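Local coordinates for protein Kif13b (Mus musculus, PDB 5B64) that is a kinesin-3 family motor protein that probably carries cargo along microtubules, represented here by a non-motor fragment bound to another protein, at residues B[79-82]-B[83-87]; B[88-91]-B[92-95]. All blocks are in the same frame, centred on the assembly; numbering follows the deposited sequence.

How the contacts relate
Contact 1 (79-82 with 83-87) marks the passage from strand 75-80 into helix 81-100, and contact 2 (88-91 with 92-95) continues the same helix, the centres of the two lying about 12 Å apart. They meet through M91, whose CE is 3.9 Å from CZ3 of W79 and 4.2 Å from CD1 of L84. Helix 9-34 is a common support: L24 touches both L84 and L88, and A28 both L84 and M91. Neither contact is built round a ligand; both reach the chain of another protein, contact 1 through R87, by a salt bridge, and contact 2 through D90, by packing.

Contact 1 (B[79-82]-B[83-87]); sequences WSLE and KLENR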
# COMPACT_ATOMS: atom_id res chain seq x y z
N TRP B 79 -15.03 -6.30 -14.72
CA TRP B 79 -14.22 -7.46 -15.10
C TRP B 79 -15.10 -8.61 -15.59
O TRP B 79 -16.23 -8.80 -15.15
CB TRP B 79 -13.48 -8.03 -13.91
CG TRP B 79 -12.51 -7.15 -13.25
CD1 TRP B 79 -12.20 -5.87 -13.57
CD2 TRP B 79 -11.71 -7.50 -12.12
NE1 TRP B 79 -11.24 -5.40 -12.71
CE2 TRP B 79 -10.93 -6.37 -11.80
CE3 TRP B 79 -11.59 -8.66 -11.34
CZ2 TRP B 79 -10.02 -6.37 -10.74
CZ3 TRP B 79 -10.68 -8.65 -10.29
CH2 TRP B 79 -9.91 -7.52 -10.00
N SER B 80 -14.54 -9.42 -16.48
CA SER B 80 -15.19 -10.65 -16.86
C SER B 80 -15.08 -11.63 -15.70
O SER B 80 -14.19 -11.51 -14.85
CB SER B 80 -14.51 -11.26 -18.08
OG SER B 80 -13.25 -11.82 -17.73
N LEU B 81 -15.99 -12.60 -15.66
CA LEU B 81 -15.93 -13.66 -14.67
C LEU B 81 -14.58 -14.37 -14.73
O LEU B 81 -13.94 -14.60 -13.69
CB LEU B 81 -17.09 -14.65 -14.87
CG LEU B 81 -17.13 -15.76 -13.81
CD1 LEU B 81 -17.26 -15.16 -12.39
CD2 LEU B 81 -18.21 -16.80 -14.08
N GLU B 82 -14.14 -14.70 -15.94
CA GLU B 82 -12.85 -15.37 -16.16
C GLU B 82 -11.73 -14.55 -15.53
O GLU B 82 -10.82 -15.10 -14.93
CB GLU B 82 -12.57 -15.56 -17.65
CG GLU B 82 -11.20 -16.14 -17.97
CD GLU B 82 -10.89 -16.22 -19.48
OE1 GLU B 82 -10.10 -17.10 -19.88
OE2 GLU B 82 -11.43 -15.40 -20.26
N LYS B 83 -11.82 -13.24 -15.66
CA LYS B 83 -10.80 -12.38 -15.11
C LYS B 83 -10.78 -12.39 -13.57
O LYS B 83 -9.70 -12.45 -12.97
CB LYS B 83 -10.89 -10.95 -15.67
CG LYS B 83 -10.04 -9.98 -14.89
CD LYS B 83 -9.86 -8.66 -15.58
CE LYS B 83 -9.18 -7.67 -14.66
NZ LYS B 83 -8.77 -6.47 -15.41
N LEU B 84 -11.96 -12.35 -12.95
CA LEU B 84 -12.04 -12.46 -11.49
C LEU B 84 -11.47 -13.82 -11.04
O LEU B 84 -10.68 -13.92 -10.09
CB LEU B 84 -13.48 -12.30 -11.01
CG LEU B 84 -13.77 -12.47 -9.52
CD1 LEU B 84 -13.03 -11.47 -8.67
CD2 LEU B 84 -15.28 -12.37 -9.22
N GLU B 85 -11.85 -14.86 -11.77
CA GLU B 85 -11.43 -16.20 -11.44
C GLU B 85 -9.90 -16.31 -11.45
O GLU B 85 -9.31 -16.91 -10.54
CB GLU B 85 -12.09 -17.18 -12.40
CG GLU B 85 -12.08 -18.60 -11.92
CD GLU B 85 -13.16 -19.42 -12.57
OE1 GLU B 85 -13.10 -20.67 -12.50
OE2 GLU B 85 -14.08 -18.80 -13.17
N ASN B 86 -9.27 -15.73 -12.48
CA ASN B 86 -7.81 -15.63 -12.56
C ASN B 86 -7.17 -14.73 -11.48
O ASN B 86 -6.16 -15.12 -10.86
CB ASN B 86 -7.36 -15.16 -13.93
CG ASN B 86 -7.55 -16.21 -14.99
OD1 ASN B 86 -7.33 -17.41 -14.74
ND2 ASN B 86 -7.97 -15.78 -16.17
N ARG B 87 -7.73 -13.54 -11.28
CA ARG B 87 -7.20 -12.65 -10.26
C ARG B 87 -7.25 -13.29 -8.89
O ARG B 87 -6.36 -13.05 -8.07
CB ARG B 87 -7.94 -11.32 -10.20
CG ARG B 87 -7.42 -10.32 -11.18
CD ARG B 87 -5.93 -10.00 -11.00
NE ARG B 87 -5.50 -9.22 -12.14
CZ ARG B 87 -5.85 -7.95 -12.36
NH1 ARG B 87 -5.44 -7.33 -13.47
NH2 ARG B 87 -6.60 -7.30 -11.48
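S80 closes the first helical turn with L84, N of L84 donating to O of S80 at 3.0 Å (N-H...O 162°), and the i to i+4 pattern continues from L81 and E82. S80 is the N-cap: with OG set between the backbone N and the carbonyl carbon (chi1 74°), that oxygen accepts from N of K83 at 2.9 Å. The K83 chain, extended to its end, crosses the indole of W79 at about a right angle. Its CE sits 3.4 Å from the centroid of the five-membered ring, a CH-pi contact, while NZ lies 4.0 Å from the same centroid, over the face, a cation-pi contact. NZ also forms a salt bridge with D120, which pairs with NH1 of R87 as well. The R87 guanidinium is turned 79° from the indole plane; its CZ is 5.2 Å from the six-membered ring centroid of W79, a weak attraction at most. NH2 of R87 is hydrogen-bonded to O of P117, and NE is salt-bridged to an acidic side chain of another protein's chain. L84 presents CA to the indole edge, and its CD1 lies 4.0 Å from CZ3 of W79. At this strand-to-helix junction W79 rests on V69 and L84 on I67, both of strand 64-71, while L81 and L84 touch helix 9-34.

Contact 2 (B[88-91]-B[92-95]); sequences LLDM and RDLY
R92 folds back along its own helix towards L88 and L89, its N donating to O of L88 at 3.0 Å. CG is anti to the carbonyl carbon (chi1 -64°) and the chain runs extended to NE, which carries the guanidinium back a full turn; CB of L88 then lies over one face, 3.8 Å from CZ of R92. At the edge, NH1 of R92 comes 3.8 Å from CD1 of L89. NE is salt-bridged to E27 of helix 9-34, so an alanine in place of R92 would probably cost E27 this salt bridge and uncover CB of L88 on this side. D93 follows, its N bonding to O of L89 at 3.2 Å. The succession of i to i+4 bonds is that of a regular alpha-helix, here the middle of helix 81-100, packed along helix 9-34 through L88, M91 and Y95. OD2 of D93 stands 4.5 Å from OD1 of D90, close enough that the two carboxylates may repel mildly. L94 donates from N to O of D90 at 2.8 Å, and its side chain runs on to L35, A115 and P117. Y95 bonds through N to O of M91 at 2.8 Å, while its side chain packs on Y30 and E34.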
# COMPACT_ATOMS: atom_id res chain seq x y z
N LEU B 88 -8.29 -14.09 -8.63
CA LEU B 88 -8.37 -14.86 -7.39
C LEU B 88 -7.13 -15.74 -7.13
O LEU B 88 -6.71 -15.91 -5.99
CB LEU B 88 -9.66 -15.70 -7.33
CG LEU B 88 -10.84 -14.85 -6.86
CD1 LEU B 88 -12.18 -15.57 -7.07
CD2 LEU B 88 -10.65 -14.42 -5.41
N LEU B 89 -6.54 -16.29 -8.19
CA LEU B 89 -5.32 -17.04 -8.04
C LEU B 89 -4.29 -16.16 -7.32
O LEU B 89 -3.61 -16.61 -6.40
CB LEU B 89 -4.82 -17.47 -9.42
CG LEU B 89 -5.22 -18.84 -9.96
CD1 LEU B 89 -6.57 -19.27 -9.44
CD2 LEU B 89 -5.21 -18.85 -11.51
N ASP B 90 -4.22 -14.90 -7.74
CA ASP B 90 -3.26 -13.95 -7.21
C ASP B 90 -3.61 -13.44 -5.80
O ASP B 90 -2.73 -13.31 -4.96
CB ASP B 90 -3.09 -12.77 -8.17
CG ASP B 90 -2.50 -13.19 -9.51
OD1 ASP B 90 -1.60 -14.08 -9.52
OD2 ASP B 90 -2.92 -12.63 -10.55
N MET B 91 -4.89 -13.15 -5.58
CA MET B 91 -5.39 -12.68 -4.28
C MET B 91 -5.14 -13.72 -3.18
O MET B 91 -4.61 -13.40 -2.11
CB MET B 91 -6.89 -12.37 -4.38
CG MET B 91 -7.29 -11.41 -5.50
SD MET B 91 -9.06 -11.03 -5.39
CE MET B 91 -9.41 -10.27 -6.97
N ARG B 92 -5.53 -14.96 -3.45
CA ARG B 92 -5.21 -16.10 -2.57
C ARG B 92 -3.72 -16.21 -2.25
O ARG B 92 -3.36 -16.36 -1.09
CB ARG B 92 -5.71 -17.41 -3.18
CG ARG B 92 -7.22 -17.47 -3.31
CD ARG B 92 -7.66 -18.75 -3.99
NE ARG B 92 -9.10 -18.72 -4.27
CZ ARG B 92 -9.64 -18.99 -5.45
NH1 ARG B 92 -8.88 -19.33 -6.48
NH2 ARG B 92 -10.96 -18.94 -5.58
N ASP B 93 -2.87 -16.14 -3.28
CA ASP B 93 -1.42 -16.10 -3.11
C ASP B 93 -0.97 -14.99 -2.19
O ASP B 93 -0.21 -15.24 -1.25
CB ASP B 93 -0.71 -15.90 -4.44
CG ASP B 93 -0.70 -17.15 -5.29
OD1 ASP B 93 -1.13 -18.22 -4.79
OD2 ASP B 93 -0.26 -17.08 -6.47
N LEU B 94 -1.43 -13.76 -2.48
CA LEU B 94 -1.00 -12.59 -1.71
C LEU B 94 -1.46 -12.71 -0.26
O LEU B 94 -0.72 -12.40 0.68
CB LEU B 94 -1.58 -11.31 -2.32
CG LEU B 94 -0.99 -10.00 -1.80
CD1 LEU B 94 0.51 -9.91 -2.09
CD2 LEU B 94 -1.72 -8.78 -2.39
N TYR B 95 -2.67 -13.22 -0.10
CA TYR B 95 -3.23 -13.45 1.22
C TYR B 95 -2.41 -14.44 2.04
O TYR B 95 -2.09 -14.18 3.20
CB TYR B 95 -4.66 -13.96 1.07
CG TYR B 95 -5.35 -14.15 2.38
CD1 TYR B 95 -5.89 -13.07 3.06
CD2 TYR B 95 -5.45 -15.42 2.95
CE1 TYR B 95 -6.55 -13.25 4.29
CE2 TYR B 95 -6.08 -15.60 4.18
CZ TYR B 95 -6.63 -14.51 4.84
OH TYR B 95 -7.26 -14.70 6.06